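Long-range contacts in glycoside Hydrolase (Bacteroides plebeius, PDB 5T3B), which probably hydrolyses glycosidic linkages in polysaccharides, as a gut-bacterial member of glycoside hydrolase family 50, whose known members act on agarose: residues P25-P29 against Y40-I44; K91-F95 against E117-Y121; R263-L269 against V298-N303; E389-K393 against A418-T423. All blocks are in the same frame, centred on the assembly; numbering follows the deposited sequence.

Interaction 1: residues P25-P29 against Y40-I44; sequences PVPGP and YQPII. With EDO (1,2-ethanediol), chain P.
The side-chain amide of Q41 and the peptide carbonyl of G28 are the flat groups that meet here, and they are not coplanar. They join the proline-rich N-terminal segment P25-P29, which has no regular structure, to the start of strand 39-48. Q41 NE2 donates to G28 O at 3.1 Å from a position 36° above the carbonyl plane, so the bond is not on a lone pair, and the oxygen in turn sits off the plane of the amide. At the nitrogen end of that amide the ring of P27 brings CG to 3.9 Å from Q41 NE2. One backbone bond pins the segment: G28 N gives its hydrogen to P42 O at 2.9 Å, nearly straight (166°). On the side of that bond nearer the N-terminus the contact is apolar. I43 carries CG1 between its backbone N and carbonyl carbon (chi1 65°), which leaves CG2 beside the backbone N, 4.0 Å from P27 CB, while I43 CD1 reaches P25 CG at 3.9 Å. F417 of helix 412-427 touches both P25 and I43, and the hydroxyl of Y65 bonds P25 O. Y40 turns to other partners: its ring meets Y33 edge-to-face, and its OH accepts from O2 of a 1,2-ethanediol probably left by the crystallisation liquor. Past the amide, P29 O rests 3.2 Å from P42 CD.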
loop_
_atom_site.group_PDB
_atom_site.type_symbol
_atom_site.label_atom_id
_atom_site.label_comp_id
_atom_site.label_asym_id
_atom_site.label_seq_id
_atom_site.Cartn_x
_atom_site.Cartn_y
_atom_site.Cartn_z
ATOM N N PRO A 25 5.981 18.953 -22.058
ATOM C CA PRO A 25 7.330 19.240 -22.520
ATOM C C PRO A 25 7.716 18.423 -23.720
ATOM O O PRO A 25 7.133 17.370 -23.967
ATOM C CB PRO A 25 8.204 18.914 -21.348
ATOM C CG PRO A 25 7.348 18.278 -20.288
ATOM C CD PRO A 25 5.947 18.252 -20.766
ATOM N N VAL A 26 8.610 18.961 -24.524
ATOM C CA VAL A 26 9.139 18.246 -25.643
ATOM C C VAL A 26 10.055 17.152 -25.137
ATOM O O VAL A 26 10.984 17.391 -24.359
ATOM C CB VAL A 26 9.916 19.188 -26.574
ATOM C CG1 VAL A 26 10.635 18.445 -27.654
ATOM C CG2 VAL A 26 8.958 20.288 -27.163
ATOM N N PRO A 27 9.878 15.953 -25.647
ATOM C CA PRO A 27 10.733 14.883 -25.141
ATOM C C PRO A 27 11.929 14.602 -25.984
ATOM O O PRO A 27 12.026 15.051 -27.151
ATOM C CB PRO A 27 9.814 13.702 -25.204
ATOM C CG PRO A 27 9.024 13.900 -26.440
ATOM C CD PRO A 27 8.786 15.423 -26.459
ATOM N N GLY A 28 12.832 13.835 -25.443
ATOM C CA GLY A 28 14.029 13.432 -26.156
ATOM C C GLY A 28 13.830 12.195 -27.013
ATOM O O GLY A 28 12.732 11.644 -27.160
ATOM N N PRO A 29 14.909 11.783 -27.648
ATOM C CA PRO A 29 14.817 10.600 -28.510
ATOM C C PRO A 29 14.399 9.336 -27.793
ATOM O O PRO A 29 14.637 9.156 -26.597
ATOM C CB PRO A 29 16.226 10.467 -29.092
ATOM C CG PRO A 29 16.961 11.756 -28.765
ATOM C CD PRO A 29 16.276 12.344 -27.561
ATOM N N TYR A 40 10.459 4.564 -24.783
ATOM C CA TYR A 40 9.740 5.794 -24.443
ATOM C C TYR A 40 10.549 6.961 -24.866
ATOM O O TYR A 40 11.769 6.830 -25.036
ATOM C CB TYR A 40 9.408 5.841 -22.944
ATOM C CG TYR A 40 10.533 6.193 -22.008
ATOM C CD1 TYR A 40 11.681 5.356 -21.894
ATOM C CD2 TYR A 40 10.482 7.346 -21.234
ATOM C CE1 TYR A 40 12.728 5.677 -21.022
ATOM C CE2 TYR A 40 11.521 7.656 -20.359
ATOM C CZ TYR A 40 12.636 6.844 -20.270
ATOM O OH TYR A 40 13.647 7.187 -19.381
ATOM N N GLN A 41 9.880 8.106 -24.998
ATOM C CA GLN A 41 10.598 9.360 -25.201
ATOM C C GLN A 41 10.645 10.138 -23.892
ATOM O O GLN A 41 9.614 10.535 -23.383
ATOM C CB GLN A 41 9.935 10.165 -26.271
ATOM C CG GLN A 41 9.959 9.513 -27.608
ATOM C CD GLN A 41 9.423 10.457 -28.629
ATOM O OE1 GLN A 41 8.251 10.415 -28.899
ATOM N NE2 GLN A 41 10.270 11.419 -29.108
ATOM N N PRO A 42 11.835 10.292 -23.312
ATOM C CA PRO A 42 11.909 10.817 -21.955
ATOM C C PRO A 42 11.688 12.317 -21.869
ATOM O O PRO A 42 12.018 13.091 -22.799
ATOM C CB PRO A 42 13.298 10.455 -21.488
ATOM C CG PRO A 42 14.096 10.234 -22.747
ATOM C CD PRO A 42 13.152 9.847 -23.796
ATOM N N ILE A 43 11.087 12.724 -20.758
ATOM C CA ILE A 43 11.115 14.119 -20.306
ATOM C C ILE A 43 11.937 14.266 -19.051
ATOM O O ILE A 43 12.265 13.273 -18.386
ATOM C CB ILE A 43 9.663 14.695 -20.144
ATOM C CG1 ILE A 43 8.886 13.988 -19.045
ATOM C CG2 ILE A 43 8.888 14.651 -21.444
ATOM C CD1 ILE A 43 7.705 14.782 -18.509
ATOM N N ILE A 44 12.188 15.509 -18.682
ATOM C CA ILE A 44 12.842 15.829 -17.446
ATOM C C ILE A 44 11.779 16.386 -16.452
ATOM O O ILE A 44 11.001 17.255 -16.805
ATOM C CB ILE A 44 13.917 16.873 -17.615
ATOM C CG1 ILE A 44 15.076 16.255 -18.372
ATOM C CG2 ILE A 44 14.399 17.437 -16.272
ATOM C CD1 ILE A 44 15.802 15.030 -17.761
HETATM C C1 EDO P . 14.560 5.411 -15.605
HETATM O O1 EDO P . 14.037 4.645 -14.499
HETATM C C2 EDO P . 13.923 6.776 -15.592
HETATM O O2 EDO P . 12.940 7.106 -16.653
#

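Interaction 2: residues K91-F95 against E117-Y121; sequences KGQKF and EGYPY. With EDO (1,2-ethanediol), chain I; EDO (1,2-ethanediol), chain F; EDO (1,2-ethanediol), chain O.
Where the loop ahead of strand 102-105 runs past the residues leading into strand 120-126, K94 crosses one face of the Y119 ring. K94 CE lies 3.6 Å above the ring plane, offset toward the rim, in a CH-pi contact, and K94 CD is 3.6 Å from Y119 CZ. With CG between the backbone N and the carbonyl carbon (chi1 75°) and bends at chi3 and chi4, the chain folds over the ring, and K94 NZ ends 2.8 Å from F95 O, to which it donates. The ammonium is too distant from the ring for more than a weak cation-pi attraction; it also donates to O2 of a 1,2-ethanediol. Residues 117-121 close a beta-hairpin, the antiparallel pair 111-114 and 120-126, and the 91-95 loop runs alongside it; D115 OD1 ties down the turn by accepting from the backbone N of both E117 and Y119. With Y119 cut back to an alanine, the methylenes of K94 would probably lose the face they lie on and the chain would be freer to turn. G118, with a positive phi of 93°, brings its bare CA to 3.4 Å from F95 O, where a side chain would collide with that oxygen. F95 N donates to G118 O, 2.8 Å away. That same G118 O lies at the edge of the F95 ring, and Q93 O rests 3.2 Å from P120 CD.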
loop_
_atom_site.group_PDB
_atom_site.type_symbol
_atom_site.label_atom_id
_atom_site.label_comp_id
_atom_site.label_asym_id
_atom_site.label_seq_id
_atom_site.Cartn_x
_atom_site.Cartn_y
_atom_site.Cartn_z
ATOM N N LYS A 91 -15.179 -6.306 -19.725
ATOM C CA LYS A 91 -15.321 -6.607 -21.145
ATOM C C LYS A 91 -14.322 -7.582 -21.737
ATOM O O LYS A 91 -14.261 -7.773 -22.955
ATOM C CB LYS A 91 -15.277 -5.278 -21.921
ATOM C CG LYS A 91 -16.289 -4.208 -21.491
ATOM C CD LYS A 91 -17.711 -4.624 -21.673
ATOM C CE LYS A 91 -18.641 -3.433 -21.495
ATOM N NZ LYS A 91 -20.049 -3.944 -21.607
ATOM N N GLY A 92 -13.594 -8.253 -20.853
ATOM C CA GLY A 92 -12.499 -9.154 -21.231
ATOM C C GLY A 92 -12.596 -10.483 -20.492
ATOM O O GLY A 92 -13.637 -11.152 -20.460
ATOM N N GLN A 93 -11.497 -10.881 -19.893
ATOM C CA GLN A 93 -11.413 -12.115 -19.102
ATOM C C GLN A 93 -12.032 -11.908 -17.775
ATOM O O GLN A 93 -11.909 -10.845 -17.154
ATOM C CB GLN A 93 -9.939 -12.508 -18.954
ATOM C CG GLN A 93 -9.671 -13.861 -18.277
ATOM C CD GLN A 93 -8.208 -14.192 -18.183
ATOM O OE1 GLN A 93 -7.381 -13.360 -18.368
ATOM N NE2 GLN A 93 -7.895 -15.456 -17.922
ATOM N N LYS A 94 -12.675 -12.953 -17.290
ATOM C CA LYS A 94 -13.095 -13.039 -15.905
ATOM C C LYS A 94 -12.740 -14.420 -15.379
ATOM O O LYS A 94 -12.354 -15.342 -16.121
ATOM C CB LYS A 94 -14.544 -12.719 -15.726
ATOM C CG LYS A 94 -15.533 -13.768 -16.158
ATOM C CD LYS A 94 -17.022 -13.442 -15.824
ATOM C CE LYS A 94 -17.272 -13.589 -14.349
ATOM N NZ LYS A 94 -17.227 -15.012 -13.741
ATOM N N PHE A 95 -12.847 -14.568 -14.081
ATOM C CA PHE A 95 -12.471 -15.749 -13.350
ATOM C C PHE A 95 -13.657 -16.272 -12.573
ATOM O O PHE A 95 -14.766 -15.684 -12.567
ATOM C CB PHE A 95 -11.309 -15.412 -12.402
ATOM C CG PHE A 95 -10.124 -14.891 -13.102
ATOM C CD1 PHE A 95 -9.150 -15.775 -13.562
ATOM C CD2 PHE A 95 -10.027 -13.559 -13.418
ATOM C CE1 PHE A 95 -8.066 -15.328 -14.262
ATOM C CE2 PHE A 95 -8.927 -13.083 -14.126
ATOM C CZ PHE A 95 -7.941 -13.951 -14.556
ATOM N N GLU A 117 -17.758 -11.058 -8.176
ATOM C CA GLU A 117 -18.364 -11.644 -9.392
ATOM C C GLU A 117 -17.340 -12.275 -10.327
ATOM O O GLU A 117 -17.701 -12.757 -11.370
ATOM C CB GLU A 117 -19.164 -10.571 -10.105
ATOM C CG GLU A 117 -20.323 -10.084 -9.291
ATOM C CD GLU A 117 -21.112 -8.956 -9.951
ATOM O OE1 GLU A 117 -21.416 -9.070 -11.189
ATOM O OE2 GLU A 117 -21.514 -8.012 -9.224
ATOM N N GLY A 118 -16.074 -12.294 -9.920
ATOM C CA GLY A 118 -15.062 -12.906 -10.711
ATOM C C GLY A 118 -14.296 -12.012 -11.681
ATOM O O GLY A 118 -13.383 -12.473 -12.379
ATOM N N TYR A 119 -14.609 -10.703 -11.697
ATOM C CA TYR A 119 -13.951 -9.828 -12.619
ATOM C C TYR A 119 -12.646 -9.275 -12.028
ATOM O O TYR A 119 -12.564 -9.066 -10.811
ATOM C CB TYR A 119 -14.866 -8.694 -13.041
ATOM C CG TYR A 119 -16.041 -9.148 -13.830
ATOM C CD1 TYR A 119 -16.002 -9.174 -15.223
ATOM C CD2 TYR A 119 -17.194 -9.566 -13.192
ATOM C CE1 TYR A 119 -17.090 -9.643 -15.942
ATOM C CE2 TYR A 119 -18.255 -10.046 -13.905
ATOM C CZ TYR A 119 -18.208 -10.082 -15.252
ATOM O OH TYR A 119 -19.311 -10.534 -15.957
ATOM N N PRO A 120 -11.661 -9.079 -12.892
ATOM C CA PRO A 120 -10.352 -8.606 -12.398
ATOM C C PRO A 120 -10.443 -7.112 -11.975
ATOM O O PRO A 120 -10.795 -6.266 -12.803
ATOM C CB PRO A 120 -9.417 -8.776 -13.606
ATOM C CG PRO A 120 -10.333 -8.697 -14.774
ATOM C CD PRO A 120 -11.627 -9.303 -14.346
ATOM N N TYR A 121 -10.071 -6.849 -10.732
ATOM C CA TYR A 121 -10.061 -5.518 -10.185
ATOM C C TYR A 121 -8.627 -5.099 -9.986
ATOM O O TYR A 121 -7.975 -5.584 -9.047
ATOM C CB TYR A 121 -10.810 -5.435 -8.841
ATOM C CG TYR A 121 -10.674 -4.101 -8.158
ATOM C CD1 TYR A 121 -10.920 -2.916 -8.867
ATOM C CD2 TYR A 121 -10.205 -4.012 -6.855
ATOM C CE1 TYR A 121 -10.700 -1.688 -8.313
ATOM C CE2 TYR A 121 -9.993 -2.755 -6.274
ATOM C CZ TYR A 121 -10.245 -1.610 -7.001
ATOM O OH TYR A 121 -9.978 -0.356 -6.475
HETATM C C1 EDO I . -16.677 -10.815 -19.806
HETATM O O1 EDO I . -16.171 -10.610 -21.152
HETATM C C2 EDO I . -16.838 -12.324 -19.565
HETATM O O2 EDO I . -17.674 -12.917 -20.602
HETATM C C1 EDO F . -8.369 -7.719 -17.723
HETATM O O1 EDO F . -7.737 -6.864 -18.692
HETATM C C2 EDO F . -8.720 -9.053 -18.242
HETATM O O2 EDO F . -9.227 -8.993 -19.588
HETATM C C1 EDO O . -17.987 -19.114 -14.850
HETATM O O1 EDO O . -17.047 -18.784 -13.850
HETATM C C2 EDO O . -18.006 -17.885 -15.701
HETATM O O2 EDO O . -18.830 -16.860 -15.143
#

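Interaction 3: residues R263-L269 against V298-N303; sequences RLLDRFL and VTDELN
R263 starts with CG anti to its carbonyl carbon (chi1 -66°) and bends at chi3, which lays the guanidinium over V298 CG1, 3.5 Å from the group's plane. N303, whose CG is anti to the backbone N, carries OD1 to L265 N in a nearly straight bond of 2.8 Å, a side chain of one helix receiving an N-H from the other's first turn. In the guanidinium plane R263 NH1 donates to D300 OD1 at 3.2 Å, the carboxylate turned almost perpendicular. NE and NH2 grip D266 side-on, and NH2 adds a weak bond to V298 O. On the apolar side, V298 CG2 meets L269 CD1 tip to tip at 3.5 Å, and L265 CD2 packs on V298 CG1. A leucine in place of R263 would probably leave D266 and D300 without their shared cation and uncover V298 CG1. One arginine between two aspartates therefore joins the start of helix 264-269 to that of helix 300-324, and its single charge probably offsets the two carboxylates only in part.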
loop_
_atom_site.group_PDB
_atom_site.type_symbol
_atom_site.label_atom_id
_atom_site.label_comp_id
_atom_site.label_asym_id
_atom_site.label_seq_id
_atom_site.Cartn_x
_atom_site.Cartn_y
_atom_site.Cartn_z
ATOM N N ARG A 263 20.115 -2.259 13.631
ATOM C CA ARG A 263 19.611 -3.568 13.321
ATOM C C ARG A 263 18.736 -4.123 14.460
ATOM O O ARG A 263 19.003 -3.940 15.653
ATOM C CB ARG A 263 20.747 -4.472 13.146
ATOM C CG ARG A 263 21.577 -4.113 11.958
ATOM C CD ARG A 263 22.611 -5.173 11.618
ATOM N NE ARG A 263 23.550 -5.437 12.708
ATOM C CZ ARG A 263 24.769 -5.972 12.579
ATOM N NH1 ARG A 263 25.297 -6.346 11.387
ATOM N NH2 ARG A 263 25.460 -6.169 13.681
ATOM N N LEU A 264 17.749 -4.894 14.067
ATOM C CA LEU A 264 16.798 -5.479 14.990
ATOM C C LEU A 264 17.458 -6.425 15.969
ATOM O O LEU A 264 17.248 -6.343 17.185
ATOM C CB LEU A 264 15.655 -6.186 14.237
ATOM C CG LEU A 264 14.499 -6.614 15.109
ATOM C CD1 LEU A 264 13.671 -5.470 15.622
ATOM C CD2 LEU A 264 13.607 -7.557 14.332
ATOM N N LEU A 265 18.247 -7.327 15.433
ATOM C CA LEU A 265 18.849 -8.388 16.261
ATOM C C LEU A 265 19.805 -7.762 17.286
ATOM O O LEU A 265 19.740 -8.101 18.480
ATOM C CB LEU A 265 19.547 -9.439 15.402
ATOM C CG LEU A 265 20.260 -10.586 16.082
ATOM C CD1 LEU A 265 19.338 -11.250 17.080
ATOM C CD2 LEU A 265 20.764 -11.548 15.012
ATOM N N ASP A 266 20.596 -6.773 16.887
ATOM C CA ASP A 266 21.468 -6.064 17.834
ATOM C C ASP A 266 20.690 -5.436 18.987
ATOM O O ASP A 266 21.030 -5.596 20.175
ATOM C CB ASP A 266 22.221 -4.928 17.160
ATOM C CG ASP A 266 23.273 -5.389 16.189
ATOM O OD1 ASP A 266 23.477 -6.584 15.988
ATOM O OD2 ASP A 266 23.914 -4.486 15.611
ATOM N N ARG A 267 19.590 -4.758 18.641
ATOM C CA ARG A 267 18.777 -4.102 19.662
ATOM C C ARG A 267 18.117 -5.132 20.613
ATOM O O ARG A 267 18.067 -4.885 21.820
ATOM C CB ARG A 267 17.713 -3.138 19.073
ATOM C CG ARG A 267 18.241 -1.734 18.706
ATOM C CD ARG A 267 17.240 -0.878 17.905
ATOM N NE ARG A 267 16.824 -1.533 16.623
ATOM C CZ ARG A 267 15.686 -1.309 15.971
ATOM N NH1 ARG A 267 14.794 -0.486 16.408
ATOM N NH2 ARG A 267 15.494 -1.891 14.830
ATOM N N PHE A 268 17.670 -6.290 20.107
ATOM C CA PHE A 268 17.066 -7.265 20.982
ATOM C C PHE A 268 18.124 -7.789 21.963
ATOM O O PHE A 268 17.829 -7.968 23.123
ATOM C CB PHE A 268 16.454 -8.430 20.225
ATOM C CG PHE A 268 15.088 -8.182 19.655
ATOM C CD1 PHE A 268 14.588 -6.929 19.356
ATOM C CD2 PHE A 268 14.263 -9.244 19.434
ATOM C CE1 PHE A 268 13.322 -6.749 18.867
ATOM C CE2 PHE A 268 13.031 -9.062 18.849
ATOM C CZ PHE A 268 12.556 -7.810 18.539
ATOM N N LEU A 269 19.331 -8.003 21.456
ATOM C CA LEU A 269 20.385 -8.564 22.327
ATOM C C LEU A 269 20.801 -7.608 23.407
ATOM O O LEU A 269 21.384 -8.040 24.422
ATOM C CB LEU A 269 21.581 -9.009 21.494
ATOM C CG LEU A 269 21.377 -10.271 20.602
ATOM C CD1 LEU A 269 22.536 -10.441 19.640
ATOM C CD2 LEU A 269 21.139 -11.494 21.436
ATOM N N VAL A 298 26.881 -10.699 15.566
ATOM C CA VAL A 298 25.740 -10.402 14.677
ATOM C C VAL A 298 26.306 -9.841 13.351
ATOM O O VAL A 298 27.131 -8.940 13.338
ATOM C CB VAL A 298 24.744 -9.371 15.238
ATOM C CG1 VAL A 298 23.669 -9.111 14.193
ATOM C CG2 VAL A 298 24.076 -9.864 16.496
ATOM N N THR A 299 25.847 -10.386 12.232
ATOM C CA THR A 299 26.126 -9.916 10.887
ATOM C C THR A 299 24.809 -9.431 10.235
ATOM O O THR A 299 23.745 -9.765 10.700
ATOM C CB THR A 299 26.607 -11.087 9.991
ATOM O OG1 THR A 299 25.596 -12.113 9.935
ATOM C CG2 THR A 299 27.860 -11.695 10.492
ATOM N N ASP A 300 24.877 -8.742 9.095
ATOM C CA ASP A 300 23.625 -8.317 8.391
ATOM C C ASP A 300 22.810 -9.538 8.018
ATOM O O ASP A 300 21.595 -9.536 8.123
ATOM C CB ASP A 300 23.905 -7.477 7.092
ATOM C CG ASP A 300 24.262 -5.987 7.366
ATOM O OD1 ASP A 300 24.116 -5.536 8.546
ATOM O OD2 ASP A 300 24.711 -5.296 6.365
ATOM N N GLU A 301 23.475 -10.617 7.594
ATOM C CA GLU A 301 22.758 -11.868 7.251
ATOM C C GLU A 301 21.982 -12.447 8.393
ATOM O O GLU A 301 20.828 -12.835 8.258
ATOM C CB GLU A 301 23.712 -12.885 6.629
ATOM C CG GLU A 301 23.001 -14.050 5.969
ATOM C CD GLU A 301 22.102 -13.640 4.763
ATOM O OE1 GLU A 301 22.223 -12.509 4.264
ATOM O OE2 GLU A 301 21.318 -14.476 4.290
ATOM N N LEU A 302 22.619 -12.520 9.556
ATOM C CA LEU A 302 21.968 -13.020 10.748
ATOM C C LEU A 302 20.826 -12.142 11.182
ATOM O O LEU A 302 19.753 -12.617 11.523
ATOM C CB LEU A 302 22.965 -13.222 11.903
ATOM C CG LEU A 302 23.937 -14.386 11.766
ATOM C CD1 LEU A 302 24.927 -14.273 12.915
ATOM C CD2 LEU A 302 23.176 -15.724 11.810
ATOM N N ASN A 303 21.065 -10.856 11.171
ATOM C CA ASN A 303 20.016 -9.872 11.437
ATOM C C ASN A 303 18.819 -10.057 10.499
ATOM O O ASN A 303 17.687 -10.119 10.950
ATOM C CB ASN A 303 20.522 -8.446 11.374
ATOM C CG ASN A 303 19.407 -7.469 11.662
ATOM O OD1 ASN A 303 18.775 -7.489 12.716
ATOM N ND2 ASN A 303 19.135 -6.620 10.691
#

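Interaction 4: residues E389-K393 against A418-T423; sequences EFYTK and AYQHFT. With EDO (1,2-ethanediol), chain G.
F390 packs from strand 385-394 against helix 412-427 and touches three side chains there. Its CD2 lies 3.6 Å from F422 CD2, the two rings nearly parallel (19°) but slid so far apart that they barely overlap. At the far end of the ring, F390 CZ comes to 3.6 Å from Y419 CE2, again with roughly parallel planes and centroids 5.6 Å apart. T423 CG2 touches the same F390 CZ at 3.7 Å. Beside this aromatic cluster T392 CG2 meets A418 CB at 3.7 Å, a small apolar contact one helical turn before F422. No hydrogen bond spans the two segments; the contact is apolar and aromatic. F390 holds its CG between backbone N and carbonyl carbon (chi1 73°), which, with CB directed at the helix, sets the ring against F422 and Y419. In the next shell, T423 CG2 sits over the centre of the Y419 ring, and T423 OG1 donates back to Y419 O at 2.8 Å, which fixes the rotation of the threonine. The Y419 hydroxyl is held farther out by N469 and W435, so that ring is anchored at its polar tip, while R415 bonds T392 O and ties strand to helix once more. Strand 432-437 follows helix 412-427 and pairs in parallel with strand 385-394, making a beta-alpha-beta crossover with the helix packed on the strands, consistent with the (beta/alpha)8 barrel known for family 50 and its clan.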
loop_
_atom_site.group_PDB
_atom_site.type_symbol
_atom_site.label_atom_id
_atom_site.label_comp_id
_atom_site.label_asym_id
_atom_site.label_seq_id
_atom_site.Cartn_x
_atom_site.Cartn_y
_atom_site.Cartn_z
ATOM N N GLU A 389 1.275 3.024 -0.355
ATOM C CA GLU A 389 1.461 4.466 -0.280
ATOM C C GLU A 389 2.536 4.878 -1.277
ATOM O O GLU A 389 3.568 4.224 -1.366
ATOM C CB GLU A 389 1.978 4.955 1.091
ATOM C CG GLU A 389 1.111 4.676 2.286
ATOM C CD GLU A 389 1.626 5.163 3.587
ATOM O OE1 GLU A 389 2.558 5.983 3.657
ATOM O OE2 GLU A 389 1.033 4.717 4.632
ATOM N N PHE A 390 2.291 6.010 -1.947
ATOM C CA PHE A 390 3.264 6.709 -2.752
ATOM C C PHE A 390 2.624 8.085 -3.057
ATOM O O PHE A 390 1.403 8.198 -3.061
ATOM C CB PHE A 390 3.654 5.975 -4.014
ATOM C CG PHE A 390 2.609 5.979 -5.090
ATOM C CD1 PHE A 390 1.450 5.201 -4.937
ATOM C CD2 PHE A 390 2.763 6.693 -6.259
ATOM C CE1 PHE A 390 0.455 5.230 -5.905
ATOM C CE2 PHE A 390 1.774 6.692 -7.229
ATOM C CZ PHE A 390 0.607 5.970 -7.070
ATOM N N TYR A 391 3.476 9.104 -3.278
ATOM C CA TYR A 391 3.030 10.427 -3.709
ATOM C C TYR A 391 4.228 11.308 -3.954
ATOM O O TYR A 391 5.345 10.983 -3.564
ATOM C CB TYR A 391 2.125 11.121 -2.648
ATOM C CG TYR A 391 2.764 11.464 -1.359
ATOM C CD1 TYR A 391 3.020 10.526 -0.351
ATOM C CD2 TYR A 391 3.154 12.768 -1.065
ATOM C CE1 TYR A 391 3.624 10.869 0.819
ATOM C CE2 TYR A 391 3.772 13.074 0.096
ATOM C CZ TYR A 391 4.042 12.137 1.040
ATOM O OH TYR A 391 4.706 12.471 2.232
ATOM N N THR A 392 3.941 12.473 -4.543
ATOM C CA THR A 392 4.794 13.650 -4.524
ATOM C C THR A 392 4.023 14.835 -4.033
ATOM O O THR A 392 2.781 14.816 -4.016
ATOM C CB THR A 392 5.399 13.956 -5.902
ATOM O OG1 THR A 392 4.363 14.234 -6.838
ATOM C CG2 THR A 392 6.276 12.812 -6.383
ATOM N N LYS A 393 4.785 15.879 -3.651
ATOM C CA LYS A 393 4.227 17.147 -3.145
ATOM C C LYS A 393 4.546 18.222 -4.175
ATOM O O LYS A 393 5.622 18.240 -4.767
ATOM C CB LYS A 393 4.998 17.549 -1.879
ATOM C CG LYS A 393 4.990 16.550 -0.759
ATOM C CD LYS A 393 6.116 16.826 0.265
ATOM C CE LYS A 393 6.259 15.775 1.345
ATOM N NZ LYS A 393 7.469 16.141 2.156
ATOM N N ALA A 418 4.792 12.566 -12.260
ATOM C CA ALA A 418 5.376 11.604 -11.330
ATOM C C ALA A 418 4.416 10.435 -11.086
ATOM O O ALA A 418 4.862 9.303 -10.937
ATOM C CB ALA A 418 5.715 12.271 -10.044
ATOM N N TYR A 419 3.122 10.711 -10.971
ATOM C CA TYR A 419 2.149 9.645 -10.793
ATOM C C TYR A 419 2.206 8.706 -11.993
ATOM O O TYR A 419 2.235 7.476 -11.813
ATOM C CB TYR A 419 0.723 10.221 -10.643
ATOM C CG TYR A 419 -0.334 9.198 -10.428
ATOM C CD1 TYR A 419 -1.007 8.612 -11.500
ATOM C CD2 TYR A 419 -0.744 8.850 -9.173
ATOM C CE1 TYR A 419 -2.010 7.695 -11.342
ATOM C CE2 TYR A 419 -1.758 7.913 -9.002
ATOM C CZ TYR A 419 -2.414 7.353 -10.081
ATOM O OH TYR A 419 -3.418 6.450 -9.806
ATOM N N GLN A 420 2.197 9.257 -13.208
ATOM C CA GLN A 420 2.286 8.413 -14.402
ATOM C C GLN A 420 3.553 7.602 -14.418
ATOM O O GLN A 420 3.514 6.398 -14.744
ATOM C CB GLN A 420 2.120 9.203 -15.699
ATOM C CG GLN A 420 0.810 9.930 -15.771
ATOM C CD GLN A 420 0.461 10.343 -17.188
ATOM O OE1 GLN A 420 1.344 10.471 -18.029
ATOM N NE2 GLN A 420 -0.817 10.537 -17.440
ATOM N N HIS A 421 4.687 8.229 -14.129
ATOM C CA HIS A 421 5.963 7.516 -14.170
ATOM C C HIS A 421 5.952 6.332 -13.179
ATOM O O HIS A 421 6.345 5.214 -13.495
ATOM C CB HIS A 421 7.071 8.503 -13.821
ATOM C CG HIS A 421 8.426 7.927 -13.750
ATOM N ND1 HIS A 421 9.205 7.759 -14.842
ATOM C CD2 HIS A 421 9.100 7.415 -12.719
ATOM C CE1 HIS A 421 10.330 7.210 -14.479
ATOM N NE2 HIS A 421 10.289 6.960 -13.199
ATOM N N PHE A 422 5.521 6.614 -11.953
ATOM C CA PHE A 422 5.610 5.577 -10.920
ATOM C C PHE A 422 4.624 4.456 -11.247
ATOM O O PHE A 422 4.997 3.252 -11.166
ATOM C CB PHE A 422 5.355 6.181 -9.517
ATOM C CG PHE A 422 5.973 5.398 -8.406
ATOM C CD1 PHE A 422 7.313 5.550 -8.131
ATOM C CD2 PHE A 422 5.253 4.493 -7.675
ATOM C CE1 PHE A 422 7.954 4.802 -7.166
ATOM C CE2 PHE A 422 5.893 3.741 -6.688
ATOM C CZ PHE A 422 7.212 3.904 -6.429
ATOM N N THR A 423 3.399 4.794 -11.614
ATOM C CA THR A 423 2.408 3.786 -11.892
ATOM C C THR A 423 2.747 2.971 -13.135
ATOM O O THR A 423 2.493 1.764 -13.137
ATOM C CB THR A 423 1.014 4.387 -11.975
ATOM O OG1 THR A 423 0.917 5.364 -13.017
ATOM C CG2 THR A 423 0.581 4.936 -10.617
HETATM C C1 EDO G . 4.040 9.694 4.503
HETATM O O1 EDO G . 4.007 11.010 4.344
HETATM C C2 EDO G . 5.419 9.228 4.145
HETATM O O2 EDO G . 6.490 9.721 5.003
#

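Along the chain the four contacts come strictly in series, each closing before the next opens. Interactions 1 and 4 are neighbours, with centres 18 Å apart and nearest atoms about 6 Å apart, and helix 412-427 serves both: it supplies F417 to segment 25-29, and Y419 and F422 to the aromatic cluster with F390. Interaction 2 lies 27 Å from interaction 4 between centres, at the hairpin entering strand 120-126, which pairs in parallel with strand 432-437. Interaction 3 stands apart in a helical region, 45 Å from interactions 1 and 2 and 33 Å from interaction 4, centre to centre. Three of the contacts thus lie on the strand-rich part of the chain and one in the separate helical region.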